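Local coordinates for protein chlorella virus DNA ligase-adenylate (Chlorella virus, PDB 1FVI) that probably seals nicks in duplex DNA as an ATP-dependent DNA ligase and is captured here as the covalent enzyme-adenylate, with AMP linked to a lysine, at residues T248-A252 and D253-D257; W259-K262 and E263-I266. The protein carries 1 engineered substitution. All coordinates share one frame; numbering follows the deposited sequence.

Interaction 1: residues T248-A252 and D253-D257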
ATOM      1  N   THR A 248      -5.955  15.295   4.690  1.00 27.23           N
ATOM      2  CA  THR A 248      -5.470  14.182   3.860  1.00 35.57           C
ATOM      3  C   THR A 248      -6.195  12.878   4.186  1.00 27.22           C
ATOM      4  O   THR A 248      -6.730  12.711   5.283  1.00 29.43           O
ATOM      5  CB  THR A 248      -3.935  13.927   4.004  1.00 33.71           C
ATOM      6  OG1 THR A 248      -3.630  13.440   5.323  1.00 35.19           O
ATOM      7  CG2 THR A 248      -3.160  15.202   3.740  1.00 53.69           C
ATOM      8  N   GLY A 249      -6.207  11.962   3.220  1.00 22.24           N
ATOM      9  CA  GLY A 249      -6.836  10.677   3.422  1.00 16.24           C
ATOM     10  C   GLY A 249      -8.078  10.457   2.600  1.00 21.67           C
ATOM     11  O   GLY A 249      -8.643   9.373   2.620  1.00 27.52           O
ATOM     12  N   PHE A 250      -8.552  11.486   1.918  1.00 28.42           N
ATOM     13  CA  PHE A 250      -9.741  11.313   1.091  1.00 39.92           C
ATOM     14  C   PHE A 250      -9.415  11.390  -0.394  1.00 40.94           C
ATOM     15  O   PHE A 250      -8.481  12.103  -0.794  1.00 35.63           O
ATOM     16  CB  PHE A 250     -10.842  12.357   1.397  1.00 38.04           C
ATOM     17  CG  PHE A 250     -10.551  13.265   2.558  1.00 18.28           C
ATOM     18  CD1 PHE A 250      -9.596  14.271   2.452  1.00 22.31           C
ATOM     19  CD2 PHE A 250     -11.268  13.146   3.739  1.00 26.97           C
ATOM     20  CE1 PHE A 250      -9.360  15.150   3.508  1.00 26.21           C
ATOM     21  CE2 PHE A 250     -11.038  14.024   4.807  1.00 26.73           C
ATOM     22  CZ  PHE A 250     -10.083  15.024   4.687  1.00 17.69           C
ATOM     23  N   ASP A 251     -10.154  10.632  -1.206  1.00 33.78           N
ATOM     24  CA  ASP A 251      -9.967  10.714  -2.652  1.00 37.38           C
ATOM     25  C   ASP A 251     -10.908  11.817  -3.191  1.00 47.25           C
ATOM     26  O   ASP A 251     -11.660  12.426  -2.405  1.00 47.11           O
ATOM     27  CB  ASP A 251     -10.187   9.360  -3.345  1.00 26.79           C
ATOM     28  CG  ASP A 251     -11.505   8.700  -2.986  1.00 33.35           C
ATOM     29  OD1 ASP A 251     -11.508   7.461  -2.917  1.00 45.58           O
ATOM     30  OD2 ASP A 251     -12.539   9.380  -2.802  1.00 34.80           O
ATOM     31  N   ALA A 252     -10.854  12.095  -4.497  1.00 37.80           N
ATOM     32  CA  ALA A 252     -11.698  13.135  -5.100  1.00 33.83           C
ATOM     33  C   ALA A 252     -13.190  12.928  -4.803  1.00 40.24           C
ATOM     34  O   ALA A 252     -13.910  13.871  -4.462  1.00 27.64           O
ATOM     35  CB  ALA A 252     -11.459  13.188  -6.591  1.00 41.10           C
ATOM     36  N   ASP A 253     -13.620  11.675  -4.930  1.00 38.21           N
ATOM     37  CA  ASP A 253     -14.991  11.231  -4.675  1.00 45.52           C
ATOM     38  C   ASP A 253     -15.460  11.692  -3.291  1.00 40.13           C
ATOM     39  O   ASP A 253     -16.534  12.277  -3.135  1.00 28.35           O
ATOM     40  CB  ASP A 253     -15.005   9.693  -4.748  1.00 56.62           C
ATOM     41  CG  ASP A 253     -16.322   9.072  -4.304  1.00 76.37           C
ATOM     42  OD1 ASP A 253     -17.183   8.819  -5.176  1.00 78.65           O
ATOM     43  OD2 ASP A 253     -16.473   8.781  -3.092  1.00 78.67           O
ATOM     44  N   GLN A 254     -14.643  11.393  -2.290  1.00 39.42           N
ATOM     45  CA  GLN A 254     -14.945  11.743  -0.916  1.00 39.22           C
ATOM     46  C   GLN A 254     -15.054  13.237  -0.721  1.00 36.50           C
ATOM     47  O   GLN A 254     -16.024  13.707  -0.109  1.00 28.89           O
ATOM     48  CB  GLN A 254     -13.898  11.153   0.025  1.00 36.06           C
ATOM     49  CG  GLN A 254     -14.053   9.660   0.168  1.00 41.42           C
ATOM     50  CD  GLN A 254     -12.929   9.024   0.919  1.00 25.23           C
ATOM     51  OE1 GLN A 254     -11.757   9.205   0.585  1.00 31.18           O
ATOM     52  NE2 GLN A 254     -13.273   8.253   1.931  1.00 29.57           N
ATOM     53  N   ARG A 255     -14.072  13.970  -1.250  1.00 25.51           N
ATOM     54  CA  ARG A 255     -14.055  15.430  -1.146  1.00 32.70           C
ATOM     55  C   ARG A 255     -15.313  16.096  -1.726  1.00 35.16           C
ATOM     56  O   ARG A 255     -15.820  17.080  -1.166  1.00 29.99           O
ATOM     57  CB  ARG A 255     -12.809  15.991  -1.813  1.00 29.72           C
ATOM     58  CG  ARG A 255     -11.518  15.503  -1.205  1.00 22.91           C
ATOM     59  CD  ARG A 255     -10.343  16.298  -1.764  1.00 30.07           C
ATOM     60  NE  ARG A 255      -9.085  15.919  -1.133  1.00 40.13           N
ATOM     61  CZ  ARG A 255      -8.564  16.531  -0.077  1.00 31.14           C
ATOM     62  NH1 ARG A 255      -9.191  17.558   0.464  1.00 24.38           N
ATOM     63  NH2 ARG A 255      -7.421  16.103   0.437  1.00 23.46           N
ATOM     64  N   ARG A 256     -15.806  15.559  -2.844  1.00 33.67           N
ATOM     65  CA  ARG A 256     -17.013  16.074  -3.486  1.00 30.86           C
ATOM     66  C   ARG A 256     -18.245  15.719  -2.648  1.00 36.67           C
ATOM     67  O   ARG A 256     -19.047  16.590  -2.320  1.00 30.45           O
ATOM     68  CB  ARG A 256     -17.135  15.503  -4.897  1.00 43.86           C
ATOM     69  CG  ARG A 256     -18.426  15.851  -5.633  1.00 58.09           C
ATOM     70  CD  ARG A 256     -19.386  14.662  -5.666  1.00 66.79           C
ATOM     71  NE  ARG A 256     -18.794  13.497  -6.322  1.00 66.51           N
ATOM     72  CZ  ARG A 256     -19.061  13.120  -7.570  1.00 72.26           C
ATOM     73  NH1 ARG A 256     -19.917  13.809  -8.316  1.00 70.62           N
ATOM     74  NH2 ARG A 256     -18.466  12.048  -8.073  1.00 69.91           N
ATOM     75  N   ASP A 257     -18.362  14.455  -2.247  1.00 37.15           N
ATOM     76  CA  ASP A 257     -19.502  14.020  -1.431  1.00 43.91           C
ATOM     77  C   ASP A 257     -19.616  14.788  -0.119  1.00 40.12           C
ATOM     78  O   ASP A 257     -20.689  15.299   0.211  1.00 39.87           O
ATOM     79  CB  ASP A 257     -19.444  12.512  -1.168  1.00 36.94           C
ATOM     80  CG  ASP A 257     -19.692  11.701  -2.419  1.00 35.81           C
ATOM     81  OD1 ASP A 257     -20.157  12.287  -3.419  1.00 35.31           O
ATOM     82  OD2 ASP A 257     -19.424  10.481  -2.402  1.00 40.68           O
TER
HETATM   83  O   HOH W   1      -5.853  13.657   0.387  1.00 66.66           O
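Asp251 and Gln254 close a capping box at the start of helix 252-260, each side chain bonding to the backbone N of the other. From the N-cap position, Asp251 OD2 accepts from Gln254 N at 3.0 Å. In return Gln254 OE1 takes the N-H of Asp251 at 2.8 Å, in its carbonyl plane and on a lone pair. With CG between the backbone N and the carbonyl carbon (chi1 52°), the Asp251 carboxylate reaches forward to the first turn, its plane turned 49° from that of the Gln254 amide. Backbone bonds carry the turn onward, from Arg255 N to Asp251 O and from Arg256 N to Ala252 O.

The second group of contacts belongs to Arg255 and Phe250. The arginine chain, extended from CG to NE, runs back along the loop until its guanidinium meets the ring. Phe250 CD1 lies 3.4 Å above the guanidinium plane, over its centre, whereas Arg255 NH2 stands 3.5 Å from CD1 at the ring edge, near the ring plane. With the planes 75° apart, this is an edge contact of the ring and no stacked cation-pi pair. Arg255 NH2 also donates to a water, 2.9 Å away, that in turn donates to Phe250 O, and further bonds join the guanidinium to Gly247 O, Met232 O and Gly233 O. Phe250 packs on Phe288 of strand 286-291.

Like charges also gather here, Asp251 OD2 lying 4.0 Å from Asp253 OD2. Acidic groups at this end of the helix would be expected to interact favourably with its dipole, offsetting some of their mutual repulsion, while the two reciprocal bonds hold each group by one oxygen and so restrict how the Asp251 carboxylate and the Gln254 amide can turn.

Interaction 2: residues W259-K262 and E263-I266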
ATOM      1  N   TRP A 259     -18.504  17.681   0.606  1.00 38.46           N
ATOM      2  CA  TRP A 259     -18.893  19.071   0.300  1.00 44.13           C
ATOM      3  C   TRP A 259     -20.305  19.298  -0.251  1.00 40.59           C
ATOM      4  O   TRP A 259     -20.928  20.311   0.049  1.00 43.98           O
ATOM      5  CB  TRP A 259     -17.904  19.724  -0.658  1.00 41.40           C
ATOM      6  CG  TRP A 259     -18.052  21.229  -0.720  1.00 41.50           C
ATOM      7  CD1 TRP A 259     -18.584  21.968  -1.743  1.00 44.58           C
ATOM      8  CD2 TRP A 259     -17.627  22.173   0.274  1.00 40.17           C
ATOM      9  NE1 TRP A 259     -18.506  23.310  -1.451  1.00 35.80           N
ATOM     10  CE2 TRP A 259     -17.925  23.464  -0.219  1.00 42.43           C
ATOM     11  CE3 TRP A 259     -17.023  22.053   1.532  1.00 40.40           C
ATOM     12  CZ2 TRP A 259     -17.637  24.626   0.506  1.00 45.18           C
ATOM     13  CZ3 TRP A 259     -16.736  23.211   2.253  1.00 46.92           C
ATOM     14  CH2 TRP A 259     -17.045  24.480   1.736  1.00 46.45           C
ATOM     15  N   GLN A 260     -20.781  18.397  -1.101  1.00 38.86           N
ATOM     16  CA  GLN A 260     -22.114  18.530  -1.664  1.00 35.20           C
ATOM     17  C   GLN A 260     -23.169  18.264  -0.589  1.00 44.17           C
ATOM     18  O   GLN A 260     -24.235  18.885  -0.582  1.00 42.66           O
ATOM     19  CB  GLN A 260     -22.300  17.574  -2.841  1.00 42.92           C
ATOM     20  CG  GLN A 260     -21.380  17.850  -4.015  1.00 52.88           C
ATOM     21  CD  GLN A 260     -21.505  19.271  -4.541  1.00 73.36           C
ATOM     22  OE1 GLN A 260     -20.504  19.973  -4.724  1.00 72.74           O
ATOM     23  NE2 GLN A 260     -22.740  19.699  -4.801  1.00 78.46           N
ATOM     24  N   ASN A 261     -22.865  17.352   0.332  1.00 43.67           N
ATOM     25  CA  ASN A 261     -23.790  17.026   1.412  1.00 43.37           C
ATOM     26  C   ASN A 261     -23.191  17.283   2.786  1.00 37.12           C
ATOM     27  O   ASN A 261     -23.491  16.556   3.724  1.00 34.14           O
ATOM     28  CB  ASN A 261     -24.227  15.559   1.318  1.00 45.33           C
ATOM     29  CG  ASN A 261     -25.228  15.313   0.207  1.00 52.59           C
ATOM     30  OD1 ASN A 261     -24.850  14.988  -0.921  1.00 45.24           O
ATOM     31  ND2 ASN A 261     -26.516  15.464   0.521  1.00 50.09           N
ATOM     32  N   LYS A 262     -22.380  18.330   2.918  1.00 36.61           N
ATOM     33  CA  LYS A 262     -21.736  18.629   4.200  1.00 40.20           C
ATOM     34  C   LYS A 262     -22.661  18.752   5.399  1.00 42.16           C
ATOM     35  O   LYS A 262     -22.328  18.351   6.513  1.00 43.31           O
ATOM     36  CB  LYS A 262     -20.820  19.853   4.092  1.00 44.24           C
ATOM     37  CG  LYS A 262     -21.434  21.110   3.564  1.00 45.26           C
ATOM     38  CD  LYS A 262     -20.356  22.168   3.450  1.00 56.72           C
ATOM     39  CE  LYS A 262     -20.864  23.417   2.755  1.00 71.58           C
ATOM     40  NZ  LYS A 262     -21.328  23.149   1.363  1.00 81.08           N
ATOM     41  N   GLU A 263     -23.859  19.237   5.141  1.00 43.32           N
ATOM     42  CA  GLU A 263     -24.854  19.412   6.174  1.00 44.28           C
ATOM     43  C   GLU A 263     -25.212  18.054   6.791  1.00 44.89           C
ATOM     44  O   GLU A 263     -25.713  17.996   7.908  1.00 46.90           O
ATOM     45  CB  GLU A 263     -26.091  20.077   5.563  1.00 61.37           C
ATOM     46  CG  GLU A 263     -25.793  21.319   4.670  1.00 71.84           C
ATOM     47  CD  GLU A 263     -25.233  21.001   3.265  1.00 66.79           C
ATOM     48  OE1 GLU A 263     -25.575  19.945   2.689  1.00 67.19           O
ATOM     49  OE2 GLU A 263     -24.459  21.828   2.727  1.00 62.47           O
ATOM     50  N   SER A 264     -24.927  16.978   6.051  1.00 47.03           N
ATOM     51  CA  SER A 264     -25.189  15.582   6.464  1.00 45.21           C
ATOM     52  C   SER A 264     -24.104  14.929   7.328  1.00 41.00           C
ATOM     53  O   SER A 264     -24.388  13.995   8.083  1.00 45.98           O
ATOM     54  CB  SER A 264     -25.394  14.683   5.234  1.00 35.03           C
ATOM     55  OG  SER A 264     -26.546  15.052   4.501  1.00 59.47           O
ATOM     56  N   TYR A 265     -22.864  15.388   7.190  1.00 38.05           N
ATOM     57  CA  TYR A 265     -21.758  14.811   7.942  1.00 37.13           C
ATOM     58  C   TYR A 265     -21.397  15.558   9.210  1.00 44.78           C
ATOM     59  O   TYR A 265     -20.613  15.051  10.017  1.00 37.20           O
ATOM     60  CB  TYR A 265     -20.531  14.668   7.052  1.00 41.83           C
ATOM     61  CG  TYR A 265     -20.845  13.917   5.793  1.00 52.22           C
ATOM     62  CD1 TYR A 265     -21.024  14.593   4.583  1.00 47.44           C
ATOM     63  CD2 TYR A 265     -21.070  12.542   5.824  1.00 51.58           C
ATOM     64  CE1 TYR A 265     -21.427  13.928   3.448  1.00 38.80           C
ATOM     65  CE2 TYR A 265     -21.474  11.862   4.690  1.00 56.95           C
ATOM     66  CZ  TYR A 265     -21.654  12.565   3.506  1.00 54.65           C
ATOM     67  OH  TYR A 265     -22.086  11.901   2.383  1.00 74.96           O
ATOM     68  N   ILE A 266     -21.950  16.761   9.376  1.00 40.12           N
ATOM     69  CA  ILE A 266     -21.682  17.547  10.568  1.00 37.05           C
ATOM     70  C   ILE A 266     -22.218  16.780  11.772  1.00 36.22           C
ATOM     71  O   ILE A 266     -23.392  16.411  11.825  1.00 39.72           O
ATOM     72  CB  ILE A 266     -22.308  18.947  10.467  1.00 38.63           C
ATOM     73  CG1 ILE A 266     -21.701  19.688   9.280  1.00 33.76           C
ATOM     74  CG2 ILE A 266     -22.030  19.752  11.739  1.00 39.80           C
ATOM     75  CD1 ILE A 266     -20.228  20.011   9.432  1.00 29.50           C
TER
HETATM   76  O   HOH W   2     -26.865  17.466   2.828  1.00 38.18           O
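The short, weakly bonded helix 262-265 follows helix 252-260 after a break at Asn261, in the OB-like domain, and its first turn is made by backbone carbonyls meeting N-H groups three and four residues on. Asn261 O accepts from Ser264 N at 2.8 Å, with the donor above the carbonyl plane. Lys262 O takes two donors, Tyr265 N at 3.1 Å from well out of its plane and Ile266 N at 3.3 Å nearly in line with the C=O.

Lys262 folds back onto the preceding helix. A bend at its last torsion (chi4 -61°) brings NZ 3.8 Å above the Trp259 ring plane, over the ring centre, and 3.2 Å from Trp259 O, to which it donates. Glu263, bent at chi2 (76°), crosses the lysine chain with OE2 3.2 Å from Lys262 CG and forms a long salt bridge to NZ, while its OE1 accepts from a water that also joins Asn261 ND2 and Ser264 OG. The Tyr265 ring meets Lys262 CA with its edge.

The ammonium group therefore has a carbonyl, a ring face and a distant carboxylate around it, a setting consistent with a charged lysine.

How the interactions relate
Both contacts are local and lie in series: interaction 1 closes at 257 before interaction 2 opens at 259, so they neither nest nor cross. Coming from strand 244-246, the chain passes through the loop at 248-251 into helix 252-260, whose beginning belongs to interaction 1 and whose end belongs to interaction 2. It then turns into helix 262-265 and goes on to strand 269-275. Their centres are about 12 Å apart, and they touch where Asp257 O packs against Tyr265 CE1 at 3.6 Å. Outside partners place the first near strand 286-291 and the 231-233 region, and the second against Met199 of strand 190-201.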